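Local coordinates for protein alkaline phosphatase (Thermus thermophilus, PDB 7KWD) that probably hydrolyses phosphate monoesters, as alkaline phosphatases do, with the help of bound zinc and magnesium ions, at residues K134-V139 with F172-Y177; G206-P211 with T220-V225; G180-F185 with F226-V231. All coordinates share one frame; numbering follows the deposited sequence.

How the contacts relate
From the N terminus, contact 1 comes first: K134-V139 meets F172-Y177 and closes a loop that holds helices 147-153 and 162-172 and the magnesium ligand T148. The chain then passes almost directly into G180-F185, where contact 3 opens. Before contact 3 closes, contact 2 opens and closes within its loop, G206-P211 pairing with T220-V225 around helix 211-216; the next residues, F226-V231, return to G180-F185. Contacts 1 and 2 follow in series and share a seam between strands 176-178 and 222-225, where Y177 probably hydrogen-bonds to L222 and G224. Contact 3 ties together the loops that leave these two strands, with V225 packed on G181 and D182.

Contact 1. Residues K134-V139 with F172-Y177; sequences KAVGLV and FGAEVY
E175 folds back on A135 and V136 through two torsions: CG stands anti to its carbonyl carbon (chi1 -82°), and a bend at chi2 (78°) turns the carboxylate toward the neighbouring strand. OE1 thereby lies 2.9 Å from V136 N; the bond is fairly straight, 163° at the hydrogen, but the N-H arrives from above the carboxylate plane. The same bend lays the acid alongside A135, E175 CD being 3.6 Å from A135 CB. Beyond it the backbones pair. V136 O takes V176 N at 3.2 Å and a weaker, bent bond from E175 N, while L138 N reaches V176 O at 2.9 Å. Parallel bridges G137-V176 and L138-Y177 thus join strands 135-140 and 176-178 of the alkaline phosphatase fold. V136 CG1 meets the edge of the F172 ring, 4.1 Å from CE2, the two side chains crossing at about a right angle. L138 and Y177 run side by side, L138 CD1 lying 3.8 Å from CE1 at the tyrosine edge, and Y177 OH accepts A174 N at 3.0 Å. With an alanine at E175, the buried V136 N would probably lose its acceptor and a gap would open beside A135. By accepting V136 N where the strand pairing begins, the carboxylate appears to stand in for a main-chain carbonyl, and K130, in a long, weak ion pair with OE1, may help to balance its charge.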
loop_
_atom_site.group_PDB
_atom_site.type_symbol
_atom_site.label_atom_id
_atom_site.label_comp_id
_atom_site.label_asym_id
_atom_site.label_seq_id
_atom_site.Cartn_x
_atom_site.Cartn_y
_atom_site.Cartn_z
ATOM N N LYS A 134 30.955 -14.616 -12.908
ATOM C CA LYS A 134 30.767 -13.644 -11.839
ATOM C C LYS A 134 30.924 -14.337 -10.489
ATOM O O LYS A 134 30.451 -15.454 -10.302
ATOM C CB LYS A 134 29.378 -12.990 -11.926
ATOM C CG LYS A 134 28.950 -12.436 -13.338
ATOM C CD LYS A 134 29.623 -11.139 -13.675
ATOM C CE LYS A 134 29.354 -10.727 -15.157
ATOM N NZ LYS A 134 29.972 -9.440 -15.455
ATOM N N ALA A 135 31.586 -13.665 -9.545
ATOM C CA ALA A 135 31.486 -14.018 -8.140
ATOM C C ALA A 135 30.065 -13.762 -7.638
ATOM O O ALA A 135 29.350 -12.887 -8.138
ATOM C CB ALA A 135 32.488 -13.206 -7.320
ATOM N N VAL A 136 29.647 -14.556 -6.653
ATOM C CA VAL A 136 28.295 -14.507 -6.115
ATOM C C VAL A 136 28.376 -14.316 -4.608
ATOM O O VAL A 136 29.170 -14.991 -3.932
ATOM C CB VAL A 136 27.507 -15.793 -6.447
ATOM C CG1 VAL A 136 26.115 -15.783 -5.801
ATOM C CG2 VAL A 136 27.395 -15.981 -7.927
ATOM N N GLY A 137 27.543 -13.416 -4.092
ATOM C CA GLY A 137 27.399 -13.230 -2.653
ATOM C C GLY A 137 25.938 -13.230 -2.258
ATOM O O GLY A 137 25.094 -12.704 -2.970
ATOM N N LEU A 138 25.642 -13.860 -1.116
ATOM C CA LEU A 138 24.319 -13.828 -0.498
ATOM C C LEU A 138 24.456 -13.313 0.937
ATOM O O LEU A 138 25.176 -13.895 1.756
ATOM C CB LEU A 138 23.674 -15.216 -0.512
ATOM C CG LEU A 138 23.508 -15.877 -1.889
ATOM C CD1 LEU A 138 23.074 -17.338 -1.789
ATOM C CD2 LEU A 138 22.492 -15.095 -2.709
ATOM N N VAL A 139 23.766 -12.233 1.245
ATOM C CA VAL A 139 23.857 -11.610 2.557
ATOM C C VAL A 139 22.454 -11.367 3.046
ATOM O O VAL A 139 21.661 -10.706 2.353
ATOM C CB VAL A 139 24.643 -10.281 2.506
ATOM C CG1 VAL A 139 24.689 -9.666 3.912
ATOM C CG2 VAL A 139 26.045 -10.517 2.004
ATOM N N PHE A 172 27.377 -25.413 -4.637
ATOM C CA PHE A 172 27.286 -24.261 -5.533
ATOM C C PHE A 172 28.551 -23.423 -5.475
ATOM O O PHE A 172 29.070 -22.987 -6.511
ATOM C CB PHE A 172 26.064 -23.410 -5.190
ATOM C CG PHE A 172 25.886 -22.218 -6.109
ATOM C CD1 PHE A 172 25.450 -22.380 -7.423
ATOM C CD2 PHE A 172 26.191 -20.944 -5.670
ATOM C CE1 PHE A 172 25.299 -21.266 -8.274
ATOM C CE2 PHE A 172 26.046 -19.817 -6.515
ATOM C CZ PHE A 172 25.604 -19.984 -7.813
ATOM N N GLY A 173 29.079 -23.206 -4.279
ATOM C CA GLY A 173 30.351 -22.523 -4.141
ATOM C C GLY A 173 30.352 -21.011 -4.270
ATOM O O GLY A 173 31.325 -20.437 -4.786
ATOM N N ALA A 174 29.313 -20.329 -3.788
ATOM C CA ALA A 174 29.331 -18.866 -3.868
ATOM C C ALA A 174 30.480 -18.316 -3.035
ATOM O O ALA A 174 30.883 -18.910 -2.023
ATOM C CB ALA A 174 28.009 -18.261 -3.392
ATOM N N GLU A 175 30.993 -17.154 -3.453
ATOM C CA GLU A 175 32.172 -16.607 -2.803
ATOM C C GLU A 175 31.873 -16.099 -1.404
ATOM O O GLU A 175 32.765 -16.112 -0.541
ATOM C CB GLU A 175 32.776 -15.495 -3.670
ATOM C CG GLU A 175 33.673 -16.004 -4.822
ATOM C CD GLU A 175 32.906 -16.557 -6.057
ATOM O OE1 GLU A 175 31.631 -16.633 -6.069
ATOM O OE2 GLU A 175 33.604 -16.930 -7.032
ATOM N N VAL A 176 30.651 -15.645 -1.157
ATOM C CA VAL A 176 30.263 -15.097 0.138
ATOM C C VAL A 176 28.859 -15.585 0.505
ATOM O O VAL A 176 27.910 -15.395 -0.257
ATOM C CB VAL A 176 30.263 -13.548 0.161
ATOM C CG1 VAL A 176 29.725 -13.028 1.509
ATOM C CG2 VAL A 176 31.640 -12.987 -0.127
ATOM N N TYR A 177 28.720 -16.122 1.713
ATOM C CA TYR A 177 27.447 -16.483 2.317
ATOM C C TYR A 177 27.437 -15.919 3.731
ATOM O O TYR A 177 28.256 -16.333 4.556
ATOM C CB TYR A 177 27.273 -18.000 2.423
ATOM C CG TYR A 177 27.194 -18.811 1.164
ATOM C CD1 TYR A 177 26.037 -18.816 0.390
ATOM C CD2 TYR A 177 28.233 -19.649 0.798
ATOM C CE1 TYR A 177 25.941 -19.610 -0.739
ATOM C CE2 TYR A 177 28.161 -20.426 -0.338
ATOM C CZ TYR A 177 27.009 -20.414 -1.099
ATOM O OH TYR A 177 26.922 -21.194 -2.220
#

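Contact 2. Residues G206-P211 with T220-V225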
loop_
_atom_site.group_PDB
_atom_site.type_symbol
_atom_site.label_atom_id
_atom_site.label_comp_id
_atom_site.label_asym_id
_atom_site.label_seq_id
_atom_site.Cartn_x
_atom_site.Cartn_y
_atom_site.Cartn_z
ATOM N N GLY A 206 36.809 -19.099 4.789
ATOM C CA GLY A 206 36.924 -18.634 6.152
ATOM C C GLY A 206 35.561 -18.705 6.804
ATOM O O GLY A 206 34.561 -18.259 6.230
ATOM N N VAL A 207 35.506 -19.316 7.984
ATOM C CA VAL A 207 34.262 -19.512 8.708
ATOM C C VAL A 207 34.262 -18.551 9.878
ATOM O O VAL A 207 35.193 -18.561 10.694
ATOM C CB VAL A 207 34.116 -20.959 9.191
ATOM C CG1 VAL A 207 32.810 -21.135 9.899
ATOM C CG2 VAL A 207 34.197 -21.913 8.022
ATOM N N VAL A 208 33.218 -17.736 9.970
ATOM C CA VAL A 208 33.101 -16.727 11.010
ATOM C C VAL A 208 31.735 -16.867 11.650
ATOM O O VAL A 208 30.749 -17.192 10.986
ATOM C CB VAL A 208 33.298 -15.281 10.479
ATOM C CG1 VAL A 208 34.798 -15.007 10.218
ATOM C CG2 VAL A 208 32.436 -15.053 9.237
ATOM N N ARG A 209 31.671 -16.580 12.929
ATOM C CA ARG A 209 30.448 -16.844 13.678
ATOM C C ARG A 209 30.065 -15.696 14.584
ATOM O O ARG A 209 29.011 -15.773 15.227
ATOM C CB ARG A 209 30.606 -18.119 14.542
ATOM C CG ARG A 209 30.990 -19.395 13.788
ATOM C CD ARG A 209 31.049 -20.563 14.789
ATOM N NE ARG A 209 31.137 -21.879 14.178
ATOM C CZ ARG A 209 32.233 -22.385 13.616
ATOM N NH1 ARG A 209 33.366 -21.663 13.529
ATOM N NH2 ARG A 209 32.186 -23.620 13.127
ATOM N N THR A 210 30.870 -14.645 14.652
ATOM C CA THR A 210 30.555 -13.468 15.438
ATOM C C THR A 210 30.893 -12.216 14.649
ATOM O O THR A 210 31.674 -12.265 13.690
ATOM C CB THR A 210 31.368 -13.399 16.736
ATOM O OG1 THR A 210 32.749 -13.168 16.404
ATOM C CG2 THR A 210 31.266 -14.692 17.486
ATOM N N PRO A 211 30.364 -11.071 15.071
ATOM C CA PRO A 211 30.753 -9.805 14.432
ATOM C C PRO A 211 32.248 -9.576 14.460
ATOM O O PRO A 211 32.839 -9.111 13.463
ATOM C CB PRO A 211 30.005 -8.756 15.263
ATOM C CG PRO A 211 28.901 -9.498 15.938
ATOM C CD PRO A 211 29.331 -10.920 16.100
ATOM N N THR A 220 39.449 -14.681 1.830
ATOM C CA THR A 220 38.874 -14.196 0.578
ATOM C C THR A 220 37.424 -14.631 0.419
ATOM O O THR A 220 36.556 -13.812 0.095
ATOM C CB THR A 220 39.745 -14.718 -0.563
ATOM O OG1 THR A 220 41.012 -14.044 -0.511
ATOM C CG2 THR A 220 39.119 -14.494 -1.914
ATOM N N ARG A 221 37.148 -15.921 0.611
ATOM C CA ARG A 221 35.791 -16.456 0.575
ATOM C C ARG A 221 35.325 -16.695 1.999
ATOM O O ARG A 221 36.124 -17.055 2.873
ATOM C CB ARG A 221 35.724 -17.738 -0.244
ATOM C CG ARG A 221 35.937 -17.456 -1.746
ATOM C CD ARG A 221 35.951 -18.717 -2.601
ATOM N NE ARG A 221 37.248 -19.357 -2.478
ATOM C CZ ARG A 221 37.429 -20.641 -2.192
ATOM N NH1 ARG A 221 36.378 -21.422 -2.028
ATOM N NH2 ARG A 221 38.659 -21.138 -2.080
ATOM N N LEU A 222 34.038 -16.456 2.228
ATOM C CA LEU A 222 33.482 -16.322 3.567
ATOM C C LEU A 222 32.201 -17.130 3.719
ATOM O O LEU A 222 31.286 -17.025 2.899
ATOM C CB LEU A 222 33.130 -14.857 3.867
ATOM C CG LEU A 222 34.056 -13.984 4.661
ATOM C CD1 LEU A 222 33.258 -12.742 5.041
ATOM C CD2 LEU A 222 34.549 -14.699 5.895
ATOM N N LEU A 223 32.112 -17.871 4.802
ATOM C CA LEU A 223 30.852 -18.370 5.307
ATOM C C LEU A 223 30.702 -17.781 6.693
ATOM O O LEU A 223 31.524 -18.048 7.569
ATOM C CB LEU A 223 30.823 -19.890 5.345
ATOM C CG LEU A 223 29.635 -20.456 6.113
ATOM C CD1 LEU A 223 28.311 -20.033 5.459
ATOM C CD2 LEU A 223 29.675 -21.967 6.200
ATOM N N GLY A 224 29.675 -16.968 6.887
ATOM C CA GLY A 224 29.399 -16.382 8.187
ATOM C C GLY A 224 27.984 -16.671 8.640
ATOM O O GLY A 224 27.018 -16.348 7.945
ATOM N N VAL A 225 27.859 -17.316 9.798
ATOM C CA VAL A 225 26.595 -17.789 10.350
ATOM C C VAL A 225 26.576 -17.306 11.792
ATOM O O VAL A 225 27.430 -17.700 12.589
ATOM C CB VAL A 225 26.475 -19.317 10.258
ATOM C CG1 VAL A 225 25.159 -19.797 10.748
ATOM C CG2 VAL A 225 26.621 -19.814 8.821
#
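Main-chain hydrogen bonds carry most of the pairing between G206-P211 and T220-V225. G206 N donates to R221 O, L223 N to G206 O at 2.9 Å, V208 N to L223 O, and V225 N to V208 O at 3.1 Å. G206 bonds through N and O to two different residues, R221 and L223, and V208 likewise to L223 and V225, the pattern of parallel strands. Weaker CA-H...O contacts fill the intervals, among them G224 CA to V208 O at 3.2 Å and R209 CA to V225 O. The bridges G206-L222, V207-L223 and V208-G224 are all parallel, and the strand axes diverge by only 15° at a closest approach of 4.8 Å.

Apolar contact is concentrated on the face of L222 and V208. V208 CG2 occupies the position between its backbone N and carbonyl carbon (chi1 -76°), which sets the methyl against the neighbouring strand, 3.5 Å from G224 CA. A side chain on G224 would come tightly against that methyl. L222 reaches across with CD2, touching V208 CG2 at 4.0 Å and G206 O at 3.6 Å. The strands and helix 211-216 form a beta-alpha-beta unit, the helix beginning at T210, whose OG1 caps E213 N, and packing on this same face through L214, which touches both V208 and L222.

On the face bearing V207 and L223, helix 196-202 supplies the cover, with F200 on L223 and Y197 touching both residues while also making a cation-pi contact with R209.

Charged groups keep to the periphery. The R209 guanidinium lies with V207 CG1 3.6 Å above one face, offset toward the rim. R221 leads away from the pairing to hydrogen-bond through NH1 with K203 O.

Contact 3. Residues G180-F185 with F226-V231; sequences GGDRFF and FADGHV
R183 and D228 cross at about a right angle, with their guanidinium and carboxylate planes turned 30° apart, yet they form no ion pair: R183 NE stays 4.8 Å from D228 OD2. What touches is the aliphatic part of the arginine, R183 CB lying 3.7 Å from D228 OD2. With R183 CG between its backbone N and carbonyl carbon (chi1 73°), it lies over the centre of the F184 ring, 3.4 Å above the plane. D182 sits beside D228, the two acids 4.4 Å apart from D182 OD2 to D228 OD1. Each has its own partners, D228 OD2 a salt bridge to R189 NH2, and the D182 oxygens hydrogen bonds to Y197 OH and N186 ND2. The loop after strand 176-178 and the loop after strand 222-225 are laced together by their backbones. D182 N donates to A227 O at 2.8 Å, and R183 N donates to D228 O at 3.0 Å, nearly straight at 174°. G181 N divides two weak bonds between A227 O and G229 O. G180 lies so close that a side chain would collide with G229 O, while V231 CG2 rests 3.6 Å from G180 N. Next to V231, the H230 ring meets H146, a predicted magnesium ligand, edge to face. Two carboxylates this near would probably repel, and their separate partners, R189 for D228 and neutral donors for D182, are likely to make that proximity tolerable.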
loop_
_atom_site.group_PDB
_atom_site.type_symbol
_atom_site.label_atom_id
_atom_site.label_comp_id
_atom_site.label_asym_id
_atom_site.label_seq_id
_atom_site.Cartn_x
_atom_site.Cartn_y
_atom_site.Cartn_z
ATOM N N GLY A 180 22.032 -15.993 9.129
ATOM C CA GLY A 180 21.753 -16.869 10.248
ATOM C C GLY A 180 21.790 -18.344 9.868
ATOM O O GLY A 180 22.191 -18.727 8.770
ATOM N N GLY A 181 21.334 -19.182 10.805
ATOM C CA GLY A 181 21.098 -20.588 10.526
ATOM C C GLY A 181 22.170 -21.575 10.971
ATOM O O GLY A 181 22.438 -22.559 10.279
ATOM N N ASP A 182 22.757 -21.363 12.154
ATOM C CA ASP A 182 23.732 -22.342 12.655
ATOM C C ASP A 182 23.104 -23.735 12.773
ATOM O O ASP A 182 23.797 -24.750 12.602
ATOM C CB ASP A 182 24.303 -21.868 14.000
ATOM C CG ASP A 182 25.412 -22.768 14.525
ATOM O OD1 ASP A 182 26.440 -22.937 13.850
ATOM O OD2 ASP A 182 25.236 -23.301 15.628
ATOM N N ARG A 183 21.795 -23.802 13.041
ATOM C CA ARG A 183 21.140 -25.096 13.170
ATOM C C ARG A 183 21.294 -25.966 11.927
ATOM O O ARG A 183 21.126 -27.192 12.034
ATOM C CB ARG A 183 19.658 -24.896 13.522
ATOM C CG ARG A 183 18.746 -24.396 12.399
ATOM C CD ARG A 183 17.348 -23.920 12.929
ATOM N NE ARG A 183 16.434 -25.053 12.990
ATOM C CZ ARG A 183 15.201 -25.087 12.481
ATOM N NH1 ARG A 183 14.680 -24.034 11.852
ATOM N NH2 ARG A 183 14.488 -26.202 12.599
ATOM N N PHE A 184 21.628 -25.386 10.764
ATOM C CA PHE A 184 21.769 -26.151 9.529
ATOM C C PHE A 184 23.226 -26.446 9.178
ATOM O O PHE A 184 23.487 -27.150 8.187
ATOM C CB PHE A 184 21.068 -25.426 8.350
ATOM C CG PHE A 184 19.653 -25.028 8.658
ATOM C CD1 PHE A 184 18.705 -25.989 8.965
ATOM C CD2 PHE A 184 19.274 -23.689 8.660
ATOM C CE1 PHE A 184 17.408 -25.621 9.300
ATOM C CE2 PHE A 184 17.994 -23.312 8.966
ATOM C CZ PHE A 184 17.042 -24.275 9.287
ATOM N N PHE A 185 24.180 -25.977 9.977
ATOM C CA PHE A 185 25.590 -26.199 9.680
ATOM C C PHE A 185 26.349 -26.903 10.794
ATOM O O PHE A 185 27.311 -27.623 10.522
ATOM C CB PHE A 185 26.286 -24.852 9.407
ATOM C CG PHE A 185 25.837 -24.173 8.140
ATOM C CD1 PHE A 185 24.669 -23.418 8.120
ATOM C CD2 PHE A 185 26.596 -24.262 6.979
ATOM C CE1 PHE A 185 24.258 -22.764 6.947
ATOM C CE2 PHE A 185 26.180 -23.628 5.812
ATOM C CZ PHE A 185 25.005 -22.885 5.806
ATOM N N PHE A 226 25.614 -16.438 12.125
ATOM C CA PHE A 226 25.707 -15.633 13.326
ATOM C C PHE A 226 24.638 -15.868 14.372
ATOM O O PHE A 226 24.691 -15.233 15.432
ATOM C CB PHE A 226 25.702 -14.155 12.913
ATOM C CG PHE A 226 26.783 -13.815 11.946
ATOM C CD1 PHE A 226 28.089 -13.626 12.376
ATOM C CD2 PHE A 226 26.509 -13.746 10.598
ATOM C CE1 PHE A 226 29.103 -13.335 11.456
ATOM C CE2 PHE A 226 27.488 -13.470 9.675
ATOM C CZ PHE A 226 28.797 -13.256 10.091
ATOM N N ALA A 227 23.681 -16.755 14.112
ATOM C CA ALA A 227 22.637 -17.104 15.062
ATOM C C ALA A 227 22.177 -18.526 14.773
ATOM O O ALA A 227 22.424 -19.075 13.685
ATOM C CB ALA A 227 21.450 -16.128 14.991
ATOM N N ASP A 228 21.483 -19.122 15.753
ATOM C CA ASP A 228 20.984 -20.478 15.551
ATOM C C ASP A 228 19.995 -20.507 14.398
ATOM O O ASP A 228 20.083 -21.372 13.515
ATOM C CB ASP A 228 20.301 -21.038 16.800
ATOM C CG ASP A 228 20.010 -22.523 16.655
ATOM O OD1 ASP A 228 20.983 -23.307 16.655
ATOM O OD2 ASP A 228 18.832 -22.893 16.484
ATOM N N GLY A 229 19.015 -19.573 14.423
ATOM C CA GLY A 229 18.055 -19.366 13.355
ATOM C C GLY A 229 18.272 -18.029 12.662
ATOM O O GLY A 229 19.409 -17.682 12.327
ATOM N N HIS A 230 17.211 -17.246 12.468
ATOM C CA HIS A 230 17.384 -15.942 11.830
ATOM C C HIS A 230 18.216 -15.018 12.711
ATOM O O HIS A 230 18.249 -15.149 13.936
ATOM C CB HIS A 230 16.045 -15.277 11.576
ATOM C CG HIS A 230 15.093 -16.127 10.814
ATOM N ND1 HIS A 230 15.385 -16.611 9.565
ATOM C CD2 HIS A 230 13.848 -16.563 11.109
ATOM C CE1 HIS A 230 14.365 -17.331 9.126
ATOM N NE2 HIS A 230 13.416 -17.306 10.040
ATOM N N VAL A 231 18.916 -14.090 12.072
ATOM C CA VAL A 231 19.635 -13.053 12.826
ATOM C C VAL A 231 18.620 -12.208 13.576
ATOM O O VAL A 231 17.510 -11.970 13.058
ATOM C CB VAL A 231 20.488 -12.181 11.885
ATOM C CG1 VAL A 231 21.289 -11.163 12.667
ATOM C CG2 VAL A 231 21.391 -13.076 11.065
#